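Local coordinates for protein lovastatin nonaketide synthase, polyketide synthase component (Aspergillus terreus, PDB 7CPX) that builds the nonaketide dihydromonacolin L from malonyl-CoA with NADPH as reductant and S-adenosyl-L-methionine as methyl donor during lovastatin biosynthesis, working as a homodimer that binds lovC, at residues A[242-247]-A[367-372]; A[69-74]-A[229-234]; A[1643-1648]-A[1684-1689]; A[1718-1723]-A[1752-1757]. The protein carries 2 engineered substitutions. All blocks are in the same frame, centred on the assembly; numbering follows the deposited sequence.

The four contacts form two distant pairs. Contacts 1 and 2 lie in the ketosynthase, their centres about 8 Å apart, and touch through Ala243 with Ser232 and Glu246 with Tyr71; they gather loop 229-246, the start of helix 369-386 and strand 69-70 beside the probable active centre. Contacts 3 and 4, centres about 11 Å apart, belong to one mixed sheet that includes strands 1644-1647, 1689-1693, 1720-1728 and 1755-1761, and meet where Ser1689 bonds Ser1721. The order along the chain is 2, 1, 3, 4, each closing before the next opens. Centres of the two pairs are about 91 to 104 Å apart, on opposite sides of the chain's centre, as befits separate domains of a multidomain synthase.

Contact 1. Residues A[242-247]-A[367-372]; sequences YARGEA and HTEGTA
Tyr242 sets its ring over one face of the His367 imidazole, the centroids 4.0 Å apart and the planes inclined by 36°, an oblique aromatic pair. Its CG stands between the backbone N and the carbonyl carbon (chi1 67°), and the ring reaches past the imidazole to Glu369. There Tyr242 OH donates to the syn lone pair of Glu369 OE2 at 2.6 Å, with ring and carboxylate planes 89° apart. One residue on, Ala243 O accepts from His367 N at 2.7 Å, the donor nearly in line with the carbonyl. Arg244 starts out away from the partner segment, yet a bend at chi3 brings NH1 to 3.6 Å from Glu369 OE2, a long salt bridge; Phe217 takes a cation-pi contact from the same guanidinium. Gly245 N reaches His367 O at 2.8 Å from above the carbonyl plane, so both backbone polar atoms of His367 are held. Further along, Ala247 CB lies 3.4 Å from Thr368 CG2 and equally near the methyl of Thr371. Beyond these residues His367 meets His320 and Cys181, and the three match the probable Cys-His-His catalytic centre of a thiolase-fold ketosynthase.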
loop_
_atom_site.group_PDB
_atom_site.type_symbol
_atom_site.label_atom_id
_atom_site.label_comp_id
_atom_site.label_asym_id
_atom_site.label_seq_id
_atom_site.Cartn_x
_atom_site.Cartn_y
_atom_site.Cartn_z
ATOM N N TYR A 242 5.540 -14.761 -32.205
ATOM C CA TYR A 242 6.025 -13.607 -32.949
ATOM C C TYR A 242 6.630 -12.595 -31.991
ATOM O O TYR A 242 6.112 -12.375 -30.892
ATOM C CB TYR A 242 4.903 -12.955 -33.766
ATOM C CG TYR A 242 3.806 -12.305 -32.955
ATOM C CD1 TYR A 242 3.965 -11.033 -32.426
ATOM C CD2 TYR A 242 2.600 -12.952 -32.744
ATOM C CE1 TYR A 242 2.966 -10.435 -31.696
ATOM C CE2 TYR A 242 1.592 -12.360 -32.016
ATOM C CZ TYR A 242 1.780 -11.101 -31.493
ATOM O OH TYR A 242 0.779 -10.502 -30.765
ATOM N N ALA A 243 7.728 -11.983 -32.414
ATOM C CA ALA A 243 8.409 -10.972 -31.620
ATOM C C ALA A 243 7.804 -9.610 -31.926
ATOM O O ALA A 243 7.782 -9.180 -33.084
ATOM C CB ALA A 243 9.907 -10.974 -31.915
ATOM N N ARG A 244 7.313 -8.937 -30.891
ATOM C CA ARG A 244 6.751 -7.609 -31.074
ATOM C C ARG A 244 7.817 -6.655 -31.592
ATOM O O ARG A 244 8.990 -6.749 -31.223
ATOM C CB ARG A 244 6.175 -7.090 -29.760
ATOM C CG ARG A 244 4.871 -7.751 -29.348
ATOM C CD ARG A 244 4.355 -7.189 -28.033
ATOM N NE ARG A 244 4.451 -5.735 -27.996
ATOM C CZ ARG A 244 3.669 -4.919 -28.688
ATOM N NH1 ARG A 244 2.714 -5.382 -29.476
ATOM N NH2 ARG A 244 3.855 -3.606 -28.593
ATOM N N GLY A 245 7.408 -5.746 -32.457
ATOM C CA GLY A 245 8.315 -4.754 -33.007
ATOM C C GLY A 245 7.689 -3.378 -32.985
ATOM O O GLY A 245 6.490 -3.224 -33.207
ATOM N N GLU A 246 8.517 -2.377 -32.708
ATOM C CA GLU A 246 8.082 -0.989 -32.731
ATOM C C GLU A 246 8.304 -0.425 -34.124
ATOM O O GLU A 246 9.441 -0.375 -34.605
ATOM C CB GLU A 246 8.844 -0.155 -31.705
ATOM C CG GLU A 246 8.486 -0.438 -30.275
ATOM C CD GLU A 246 8.959 0.666 -29.355
ATOM O OE1 GLU A 246 9.914 1.378 -29.727
ATOM O OE2 GLU A 246 8.367 0.840 -28.268
ATOM N N ALA A 247 7.227 0.013 -34.767
ATOM C CA ALA A 247 7.341 0.602 -36.088
ATOM C C ALA A 247 6.187 1.563 -36.312
ATOM O O ALA A 247 5.047 1.287 -35.924
ATOM C CB ALA A 247 7.362 -0.472 -37.179
ATOM N N HIS A 367 7.479 -8.404 -35.653
ATOM C CA HIS A 367 6.037 -8.322 -35.854
ATOM C C HIS A 367 5.545 -7.020 -35.244
ATOM O O HIS A 367 5.352 -6.920 -34.031
ATOM C CB HIS A 367 5.341 -9.522 -35.227
ATOM C CG HIS A 367 3.861 -9.532 -35.440
ATOM N ND1 HIS A 367 3.257 -10.271 -36.433
ATOM C CD2 HIS A 367 2.865 -8.880 -34.796
ATOM C CE1 HIS A 367 1.951 -10.081 -36.387
ATOM N NE2 HIS A 367 1.687 -9.241 -35.403
ATOM N N THR A 368 5.338 -6.009 -36.088
ATOM C CA THR A 368 4.958 -4.678 -35.635
ATOM C C THR A 368 3.444 -4.497 -35.587
ATOM O O THR A 368 2.947 -3.376 -35.730
ATOM C CB THR A 368 5.598 -3.616 -36.528
ATOM O OG1 THR A 368 5.109 -3.752 -37.865
ATOM C CG2 THR A 368 7.109 -3.764 -36.532
ATOM N N GLU A 369 2.704 -5.589 -35.402
ATOM C CA GLU A 369 1.274 -5.540 -35.126
ATOM C C GLU A 369 0.529 -4.609 -36.078
ATOM O O GLU A 369 0.372 -4.923 -37.261
ATOM C CB GLU A 369 1.045 -5.109 -33.676
ATOM C CG GLU A 369 1.733 -5.984 -32.643
ATOM C CD GLU A 369 1.075 -7.337 -32.480
ATOM O OE1 GLU A 369 0.267 -7.718 -33.351
ATOM O OE2 GLU A 369 1.358 -8.017 -31.472
ATOM N N GLY A 370 0.074 -3.457 -35.574
ATOM C CA GLY A 370 -0.797 -2.607 -36.368
ATOM C C GLY A 370 -0.171 -2.189 -37.682
ATOM O O GLY A 370 -0.807 -2.266 -38.736
ATOM N N THR A 371 1.082 -1.750 -37.644
ATOM C CA THR A 371 1.787 -1.330 -38.845
ATOM C C THR A 371 2.413 -2.498 -39.591
ATOM O O THR A 371 2.974 -2.294 -40.672
ATOM C CB THR A 371 2.875 -0.315 -38.493
ATOM O OG1 THR A 371 3.271 0.393 -39.673
ATOM C CG2 THR A 371 4.075 -1.016 -37.921
ATOM N N ALA A 372 2.314 -3.713 -39.047
ATOM C CA ALA A 372 2.983 -4.859 -39.650
ATOM C C ALA A 372 2.656 -4.959 -41.131
ATOM O O ALA A 372 3.555 -5.052 -41.976
ATOM C CB ALA A 372 2.575 -6.137 -38.919
#

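Contact 2. Residues A[69-74]-A[229-234]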
loop_
_atom_site.group_PDB
_atom_site.type_symbol
_atom_site.label_atom_id
_atom_site.label_comp_id
_atom_site.label_asym_id
_atom_site.label_seq_id
_atom_site.Cartn_x
_atom_site.Cartn_y
_atom_site.Cartn_z
ATOM N N TYR A 69 12.132 -9.627 -25.356
ATOM C CA TYR A 69 12.811 -8.982 -26.467
ATOM C C TYR A 69 11.787 -8.383 -27.417
ATOM O O TYR A 69 10.607 -8.747 -27.408
ATOM C CB TYR A 69 13.698 -9.967 -27.234
ATOM C CG TYR A 69 14.636 -10.770 -26.366
ATOM C CD1 TYR A 69 15.859 -10.252 -25.968
ATOM C CD2 TYR A 69 14.303 -12.050 -25.954
ATOM C CE1 TYR A 69 16.720 -10.984 -25.177
ATOM C CE2 TYR A 69 15.158 -12.790 -25.164
ATOM C CZ TYR A 69 16.365 -12.253 -24.778
ATOM O OH TYR A 69 17.221 -12.988 -23.989
ATOM N N ALA A 70 12.255 -7.457 -28.244
ATOM C CA ALA A 70 11.414 -6.840 -29.255
ATOM C C ALA A 70 12.300 -6.044 -30.197
ATOM O O ALA A 70 13.409 -5.636 -29.840
ATOM C CB ALA A 70 10.350 -5.936 -28.632
ATOM N N TYR A 71 11.792 -5.832 -31.409
ATOM C CA TYR A 71 12.464 -4.997 -32.400
ATOM C C TYR A 71 12.068 -3.551 -32.114
ATOM O O TYR A 71 11.182 -2.968 -32.744
ATOM C CB TYR A 71 12.094 -5.436 -33.809
ATOM C CG TYR A 71 12.547 -6.839 -34.158
ATOM C CD1 TYR A 71 11.960 -7.947 -33.567
ATOM C CD2 TYR A 71 13.555 -7.055 -35.085
ATOM C CE1 TYR A 71 12.366 -9.226 -33.886
ATOM C CE2 TYR A 71 13.967 -8.330 -35.410
ATOM C CZ TYR A 71 13.370 -9.414 -34.810
ATOM O OH TYR A 71 13.781 -10.687 -35.131
ATOM N N VAL A 72 12.739 -2.975 -31.131
ATOM C CA VAL A 72 12.386 -1.677 -30.573
ATOM C C VAL A 72 13.097 -0.575 -31.342
ATOM O O VAL A 72 14.218 -0.748 -31.833
ATOM C CB VAL A 72 12.734 -1.625 -29.070
ATOM C CG1 VAL A 72 12.319 -0.297 -28.468
ATOM C CG2 VAL A 72 12.071 -2.774 -28.328
ATOM N N LEU A 73 12.436 0.575 -31.448
ATOM C CA LEU A 73 13.059 1.744 -32.049
ATOM C C LEU A 73 14.176 2.265 -31.155
ATOM O O LEU A 73 14.059 2.275 -29.926
ATOM C CB LEU A 73 12.023 2.843 -32.278
ATOM C CG LEU A 73 10.847 2.487 -33.188
ATOM C CD1 LEU A 73 9.871 3.644 -33.279
ATOM C CD2 LEU A 73 11.335 2.102 -34.564
ATOM N N GLN A 74 15.265 2.706 -31.781
ATOM C CA GLN A 74 16.406 3.258 -31.069
ATOM C C GLN A 74 16.300 4.767 -30.885
ATOM O O GLN A 74 17.325 5.439 -30.726
ATOM C CB GLN A 74 17.703 2.906 -31.802
ATOM C CG GLN A 74 18.065 1.427 -31.753
ATOM C CD GLN A 74 17.108 0.559 -32.545
ATOM O OE1 GLN A 74 16.369 1.048 -33.400
ATOM N NE2 GLN A 74 17.112 -0.738 -32.260
ATOM N N SER A 229 11.740 -16.800 -27.569
ATOM C CA SER A 229 13.078 -16.543 -28.084
ATOM C C SER A 229 13.266 -15.086 -28.478
ATOM O O SER A 229 14.408 -14.631 -28.601
ATOM C CB SER A 229 13.362 -17.443 -29.286
ATOM O OG SER A 229 12.401 -17.245 -30.309
ATOM N N GLY A 230 12.178 -14.348 -28.678
ATOM C CA GLY A 230 12.268 -12.941 -29.003
ATOM C C GLY A 230 12.420 -12.628 -30.470
ATOM O O GLY A 230 12.814 -11.505 -30.808
ATOM N N ARG A 231 12.126 -13.575 -31.358
ATOM C CA ARG A 231 12.258 -13.361 -32.791
ATOM C C ARG A 231 11.151 -14.100 -33.524
ATOM O O ARG A 231 10.808 -15.231 -33.170
ATOM C CB ARG A 231 13.629 -13.824 -33.295
ATOM C CG ARG A 231 14.780 -13.029 -32.709
ATOM C CD ARG A 231 16.121 -13.510 -33.221
ATOM N NE ARG A 231 17.223 -12.758 -32.633
ATOM C CZ ARG A 231 17.739 -12.997 -31.435
ATOM N NH1 ARG A 231 17.272 -13.963 -30.659
ATOM N NH2 ARG A 231 18.746 -12.245 -31.001
ATOM N N SER A 232 10.597 -13.452 -34.546
ATOM C CA SER A 232 9.529 -14.033 -35.358
ATOM C C SER A 232 10.169 -14.934 -36.406
ATOM O O SER A 232 10.412 -14.532 -37.544
ATOM C CB SER A 232 8.687 -12.943 -36.007
ATOM O OG SER A 232 8.118 -12.089 -35.033
ATOM N N ARG A 233 10.444 -16.176 -36.016
ATOM C CA ARG A 233 11.077 -17.144 -36.907
ATOM C C ARG A 233 10.033 -17.628 -37.905
ATOM O O ARG A 233 9.343 -18.625 -37.688
ATOM C CB ARG A 233 11.674 -18.297 -36.113
ATOM C CG ARG A 233 12.783 -17.881 -35.166
ATOM C CD ARG A 233 13.461 -19.088 -34.544
ATOM N NE ARG A 233 14.913 -18.960 -34.560
ATOM C CZ ARG A 233 15.622 -18.330 -33.633
ATOM N NH1 ARG A 233 15.044 -17.756 -32.590
ATOM N NH2 ARG A 233 16.944 -18.273 -33.756
ATOM N N MET A 234 9.921 -16.908 -39.016
ATOM C CA MET A 234 8.933 -17.233 -40.034
ATOM C C MET A 234 9.180 -18.628 -40.596
ATOM O O MET A 234 10.280 -18.933 -41.067
ATOM C CB MET A 234 8.982 -16.193 -41.152
ATOM C CG MET A 234 8.171 -16.549 -42.387
ATOM S SD MET A 234 8.341 -15.314 -43.683
ATOM C CE MET A 234 7.571 -16.168 -45.052
#
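Beside the probable ketosynthase active centre, Tyr69 and Tyr71 pack against the loop 229-234, and the evidence is entirely van der Waals contact, since no hydrogen bond crosses. Tyr69 CB meets Gly230 CA at 3.7 Å, while its ring comes obliquely past the loop, with CD2 3.7 Å from Ser229 O. Gly230 has a positive phi (87°), a conformation suited to glycine, and it presents a bare CA to the tyrosine. Two residues after Tyr69, Tyr71 sits at the centre of an inverse gamma turn. CG lies beside the backbone N (chi1 -64°), and the ring runs toward Arg231, whose CA is found at the ring edge. The phenol oxygen touches the aliphatic stem: Tyr71 OH is 3.5 Å from Arg231 CG, and ring and guanidinium planes stand 83° apart. The far end of Arg231 is held by a salt bridge to Asp39, and Gly230 O accepts from Gln41. Strand 69-70 pairs with strand 42-43, so the tyrosines join this small two-stranded sheet to the loop. Ser232, whose OG hydrogen-bonds Ala243 N, comes within about 4 Å of the His367 side chain, probably placing the loop in the second shell of this thiolase-fold ketosynthase's active centre.

Contact 3. Residues A[1643-1648]-A[1684-1689]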
loop_
_atom_site.group_PDB
_atom_site.type_symbol
_atom_site.label_atom_id
_atom_site.label_comp_id
_atom_site.label_asym_id
_atom_site.label_seq_id
_atom_site.Cartn_x
_atom_site.Cartn_y
_atom_site.Cartn_z
ATOM N N PRO A 1643 -17.281 -85.164 27.217
ATOM C CA PRO A 1643 -16.666 -85.697 28.438
ATOM C C PRO A 1643 -16.262 -84.582 29.390
ATOM O O PRO A 1643 -15.800 -83.519 28.973
ATOM C CB PRO A 1643 -15.443 -86.462 27.919
ATOM C CG PRO A 1643 -15.743 -86.750 26.493
ATOM C CD PRO A 1643 -16.560 -85.596 26.007
ATOM N N LEU A 1644 -16.440 -84.840 30.683
ATOM C CA LEU A 1644 -16.109 -83.884 31.731
ATOM C C LEU A 1644 -14.973 -84.436 32.579
ATOM O O LEU A 1644 -15.010 -85.598 33.000
ATOM C CB LEU A 1644 -17.329 -83.580 32.602
ATOM C CG LEU A 1644 -17.123 -82.468 33.633
ATOM C CD1 LEU A 1644 -18.360 -81.592 33.732
ATOM C CD2 LEU A 1644 -16.772 -83.048 34.994
ATOM N N VAL A 1645 -13.968 -83.600 32.822
ATOM C CA VAL A 1645 -12.790 -83.980 33.591
ATOM C C VAL A 1645 -12.578 -82.933 34.673
ATOM O O VAL A 1645 -12.408 -81.747 34.368
ATOM C CB VAL A 1645 -11.537 -84.097 32.706
ATOM C CG1 VAL A 1645 -10.361 -84.603 33.522
ATOM C CG2 VAL A 1645 -11.801 -85.005 31.511
ATOM N N VAL A 1646 -12.575 -83.364 35.928
ATOM C CA VAL A 1646 -12.358 -82.481 37.067
ATOM C C VAL A 1646 -10.930 -82.669 37.554
ATOM O O VAL A 1646 -10.468 -83.804 37.729
ATOM C CB VAL A 1646 -13.365 -82.759 38.193
ATOM C CG1 VAL A 1646 -13.238 -81.704 39.277
ATOM C CG2 VAL A 1646 -14.779 -82.799 37.643
ATOM N N VAL A 1647 -10.227 -81.559 37.756
ATOM C CA VAL A 1647 -8.845 -81.560 38.214
ATOM C C VAL A 1647 -8.760 -80.699 39.464
ATOM O O VAL A 1647 -9.264 -79.569 39.480
ATOM C CB VAL A 1647 -7.886 -81.041 37.128
ATOM C CG1 VAL A 1647 -6.441 -81.274 37.538
ATOM C CG2 VAL A 1647 -8.184 -81.704 35.793
ATOM N N GLY A 1648 -8.122 -81.231 40.507
ATOM C CA GLY A 1648 -7.993 -80.547 41.778
ATOM C C GLY A 1648 -8.657 -81.341 42.895
ATOM O O GLY A 1648 -8.559 -82.570 42.944
ATOM N N GLU A 1684 -5.021 -91.810 29.713
ATOM C CA GLU A 1684 -5.951 -91.511 28.632
ATOM C C GLU A 1684 -6.825 -90.333 29.028
ATOM O O GLU A 1684 -7.319 -90.276 30.159
ATOM C CB GLU A 1684 -6.824 -92.728 28.304
ATOM C CG GLU A 1684 -7.850 -92.483 27.208
ATOM C CD GLU A 1684 -8.661 -93.722 26.883
ATOM O OE1 GLU A 1684 -8.394 -94.782 27.487
ATOM O OE2 GLU A 1684 -9.565 -93.635 26.026
ATOM N N LEU A 1685 -7.011 -89.400 28.100
ATOM C CA LEU A 1685 -7.891 -88.259 28.288
ATOM C C LEU A 1685 -8.667 -88.016 27.004
ATOM O O LEU A 1685 -8.146 -88.257 25.908
ATOM C CB LEU A 1685 -7.109 -86.990 28.659
ATOM C CG LEU A 1685 -6.310 -87.032 29.960
ATOM C CD1 LEU A 1685 -5.474 -85.775 30.100
ATOM C CD2 LEU A 1685 -7.232 -87.191 31.156
ATOM N N PRO A 1686 -9.908 -87.539 27.102
ATOM C CA PRO A 1686 -10.647 -87.169 25.890
ATOM C C PRO A 1686 -10.221 -85.801 25.380
ATOM O O PRO A 1686 -10.057 -84.851 26.149
ATOM C CB PRO A 1686 -12.109 -87.169 26.352
ATOM C CG PRO A 1686 -12.049 -86.898 27.812
ATOM C CD PRO A 1686 -10.732 -87.416 28.317
ATOM N N MET A 1687 -10.038 -85.710 24.063
ATOM C CA MET A 1687 -9.546 -84.479 23.457
ATOM C C MET A 1687 -10.632 -83.430 23.266
ATOM O O MET A 1687 -10.304 -82.265 23.009
ATOM C CB MET A 1687 -8.881 -84.785 22.114
ATOM C CG MET A 1687 -7.467 -85.322 22.254
ATOM S SD MET A 1687 -6.608 -85.507 20.682
ATOM C CE MET A 1687 -4.953 -85.888 21.252
ATOM N N LYS A 1688 -11.906 -83.802 23.382
ATOM C CA LYS A 1688 -13.007 -82.850 23.413
ATOM C C LYS A 1688 -13.506 -82.646 24.838
ATOM O O LYS A 1688 -14.696 -82.419 25.068
ATOM C CB LYS A 1688 -14.147 -83.312 22.507
ATOM C CG LYS A 1688 -13.747 -83.500 21.051
ATOM C CD LYS A 1688 -13.231 -82.207 20.437
ATOM C CE LYS A 1688 -12.908 -82.380 18.964
ATOM N NZ LYS A 1688 -12.359 -81.132 18.367
ATOM N N SER A 1689 -12.593 -82.724 25.802
ATOM C CA SER A 1689 -12.960 -82.686 27.206
ATOM C C SER A 1689 -13.476 -81.312 27.613
ATOM O O SER A 1689 -13.064 -80.280 27.079
ATOM C CB SER A 1689 -11.756 -83.044 28.074
ATOM O OG SER A 1689 -12.072 -82.934 29.450
#
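A mainly apolar contact of two prolines and a valine joins Pro1643 and Val1645, at the start of one strand, to the turn that feeds the neighbouring strand. The rings of Pro1643 and Pro1686 lie alongside and run antiparallel. The nearest approach of the rings is Pro1643 CB to Pro1686 CG at 3.4 Å, and Pro1643 CG also faces Pro1686 CB at 3.7 Å, so the CB-CG sides of both rings make the contact. Deeper in, Val1645 CG2 reaches Pro1686 CD at 4.1 Å. That methyl stands beside the backbone N because CG1 is anti to it (chi1 -175°), and this turns CG2 to the proline and to the Ser1689 side chain. Strand 1644-1647 lies between strands 1670-1673 and 1689-1693, all parallel, in a mixed sheet where helices connect the successive parallel strands from 1644-1647 to 1755-1761. The order 1670-1673, 1644-1647, 1689-1693, 1720-1728, 1755-1761 resembles a shortened Rossmann-like sheet, consistent with the noncatalytic ketoreductase-like subdomain that related synthases carry. Pro1686 opens a type I turn ending at Ser1689, where Ser1689 N makes only a weak 3.3 Å bond to Pro1686 O. The turn delivers Ser1689 to the start of strand 1689-1693: its CA lies 3.4 Å from Pro1643 O in a CA-H...O contact, with an angle of 134° at the hydrogen. Backbone hydrogen bonds pair Pro1643 and Val1645 with Thr1690, and Val1645 with Val1692. On the second segment, Leu1685 packs against Leu1715 and Tyr1719 of helix 1705-1719.

Contact 4. Residues A[1718-1723]-A[1752-1757]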
loop_
_atom_site.group_PDB
_atom_site.type_symbol
_atom_site.label_atom_id
_atom_site.label_comp_id
_atom_site.label_asym_id
_atom_site.label_seq_id
_atom_site.Cartn_x
_atom_site.Cartn_y
_atom_site.Cartn_z
ATOM N N THR A 1718 -4.331 -79.099 25.112
ATOM C CA THR A 1718 -4.432 -79.990 23.962
ATOM C C THR A 1718 -5.677 -80.863 24.047
ATOM O O THR A 1718 -6.380 -81.053 23.047
ATOM C CB THR A 1718 -3.178 -80.859 23.861
ATOM O OG1 THR A 1718 -2.017 -80.023 23.794
ATOM C CG2 THR A 1718 -3.237 -81.741 22.620
ATOM N N TYR A 1719 -5.971 -81.400 25.231
ATOM C CA TYR A 1719 -7.106 -82.299 25.393
ATOM C C TYR A 1719 -8.411 -81.575 25.694
ATOM O O TYR A 1719 -9.451 -82.236 25.800
ATOM C CB TYR A 1719 -6.834 -83.305 26.513
ATOM C CG TYR A 1719 -5.899 -84.424 26.125
ATOM C CD1 TYR A 1719 -6.370 -85.548 25.461
ATOM C CD2 TYR A 1719 -4.550 -84.361 26.430
ATOM C CE1 TYR A 1719 -5.518 -86.576 25.108
ATOM C CE2 TYR A 1719 -3.691 -85.384 26.082
ATOM C CZ TYR A 1719 -4.179 -86.488 25.422
ATOM O OH TYR A 1719 -3.326 -87.509 25.072
ATOM N N ALA A 1720 -8.392 -80.255 25.833
ATOM C CA ALA A 1720 -9.560 -79.503 26.271
ATOM C C ALA A 1720 -10.201 -78.779 25.095
ATOM O O ALA A 1720 -9.512 -78.112 24.316
ATOM C CB ALA A 1720 -9.181 -78.492 27.355
ATOM N N SER A 1721 -11.517 -78.930 24.968
ATOM C CA SER A 1721 -12.328 -78.073 24.114
ATOM C C SER A 1721 -13.059 -77.004 24.908
ATOM O O SER A 1721 -13.288 -75.905 24.394
ATOM C CB SER A 1721 -13.349 -78.908 23.335
ATOM O OG SER A 1721 -14.242 -79.569 24.216
ATOM N N ASN A 1722 -13.426 -77.314 26.150
ATOM C CA ASN A 1722 -13.989 -76.355 27.084
ATOM C C ASN A 1722 -13.313 -76.554 28.432
ATOM O O ASN A 1722 -12.859 -77.655 28.753
ATOM C CB ASN A 1722 -15.506 -76.525 27.227
ATOM C CG ASN A 1722 -16.244 -76.279 25.928
ATOM O OD1 ASN A 1722 -15.789 -75.516 25.076
ATOM N ND2 ASN A 1722 -17.395 -76.923 25.770
ATOM N N THR A 1723 -13.228 -75.482 29.213
ATOM C CA THR A 1723 -12.637 -75.605 30.537
ATOM C C THR A 1723 -13.086 -74.457 31.427
ATOM O O THR A 1723 -13.275 -73.325 30.968
ATOM C CB THR A 1723 -11.108 -75.634 30.477
ATOM O OG1 THR A 1723 -10.674 -76.674 29.593
ATOM C CG2 THR A 1723 -10.543 -75.873 31.872
ATOM N N PRO A 1752 -9.255 -69.904 20.184
ATOM C CA PRO A 1752 -10.656 -69.462 20.226
ATOM C C PRO A 1752 -11.642 -70.613 20.272
ATOM O O PRO A 1752 -12.713 -70.478 20.878
ATOM C CB PRO A 1752 -10.802 -68.633 18.941
ATOM C CG PRO A 1752 -9.691 -69.090 18.055
ATOM C CD PRO A 1752 -8.564 -69.448 18.967
ATOM N N ASP A 1753 -11.311 -71.746 19.651
ATOM C CA ASP A 1753 -12.162 -72.924 19.756
ATOM C C ASP A 1753 -12.196 -73.479 21.172
ATOM O O ASP A 1753 -13.118 -74.230 21.510
ATOM C CB ASP A 1753 -11.680 -74.005 18.788
ATOM C CG ASP A 1753 -11.605 -73.514 17.356
ATOM O OD1 ASP A 1753 -12.411 -72.635 16.986
ATOM O OD2 ASP A 1753 -10.740 -74.006 16.603
ATOM N N LEU A 1754 -11.218 -73.127 22.004
ATOM C CA LEU A 1754 -11.139 -73.617 23.379
ATOM C C LEU A 1754 -11.885 -72.644 24.282
ATOM O O LEU A 1754 -11.382 -71.564 24.602
ATOM C CB LEU A 1754 -9.686 -73.767 23.813
ATOM C CG LEU A 1754 -9.456 -74.061 25.296
ATOM C CD1 LEU A 1754 -10.242 -75.285 25.731
ATOM C CD2 LEU A 1754 -7.976 -74.247 25.579
ATOM N N GLY A 1755 -13.089 -73.025 24.695
ATOM C CA GLY A 1755 -13.825 -72.236 25.661
ATOM C C GLY A 1755 -13.079 -72.162 26.976
ATOM O O GLY A 1755 -12.726 -73.193 27.552
ATOM N N VAL A 1756 -12.825 -70.951 27.459
ATOM C CA VAL A 1756 -12.077 -70.725 28.690
ATOM C C VAL A 1756 -12.941 -69.905 29.632
ATOM O O VAL A 1756 -13.445 -68.841 29.252
ATOM C CB VAL A 1756 -10.744 -70.012 28.412
ATOM C CG1 VAL A 1756 -10.106 -69.561 29.711
ATOM C CG2 VAL A 1756 -9.806 -70.924 27.643
ATOM N N HIS A 1757 -13.114 -70.395 30.857
ATOM C CA HIS A 1757 -13.847 -69.664 31.878
ATOM C C HIS A 1757 -13.072 -69.693 33.185
ATOM O O HIS A 1757 -12.382 -70.666 33.495
ATOM C CB HIS A 1757 -15.245 -70.247 32.087
ATOM C CG HIS A 1757 -16.110 -70.177 30.869
ATOM N ND1 HIS A 1757 -17.272 -69.440 30.822
ATOM C CD2 HIS A 1757 -15.974 -70.743 29.646
ATOM C CE1 HIS A 1757 -17.820 -69.561 29.627
ATOM N NE2 HIS A 1757 -17.051 -70.345 28.894
#
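Ser1721 O is approached by two donors of the neighbouring segment: Gly1755 N hydrogen-bonds to it at 2.9 Å, and Leu1754 CA makes a CA-H...O contact at 3.3 Å. The ladder continues with Thr1723 N to Gly1755 O, also 2.9 Å, and His1757 N to Thr1723 O at the same 2.9 Å. Gly1755 therefore spends its N and its O on residues flanking Asn1722, while Thr1723 does likewise on residues flanking Val1756, which is the register of a parallel pair. Asn1722 CA adds a further CA-H...O contact to Gly1755 O at 3.4 Å. The chain turns a corner at Ser1721 and Asn1722, and Leu1754 packs against it. Leu1754 has CG anti to its amide nitrogen (chi1 171°) and extends CD1 into the corner, where it meets Ala1720 CB at 3.7 Å and lies 4.1 Å from Thr1723 OG1. The two sheet faces are covered differently. Thr1723 touches Phe1691 and Met1693 and, on the same face, Val1756 lies under helix 1735-1750; on the other face, Asn1722 packs on Thr1783 and gives its ND2 to Asp1784 of helix 1775-1784. On its other side, Ser1721 OG hydrogen-bonds Ser1689 O at the start of the neighbouring strand 1689-1693. His1757 keeps its ring edge near Thr1723 O. Strand 1720-1728, helix 1735-1750 and strand 1755-1761 belong to a beta-alpha-beta unit, and this contact pairs its two parallel strands at their N-terminal ends.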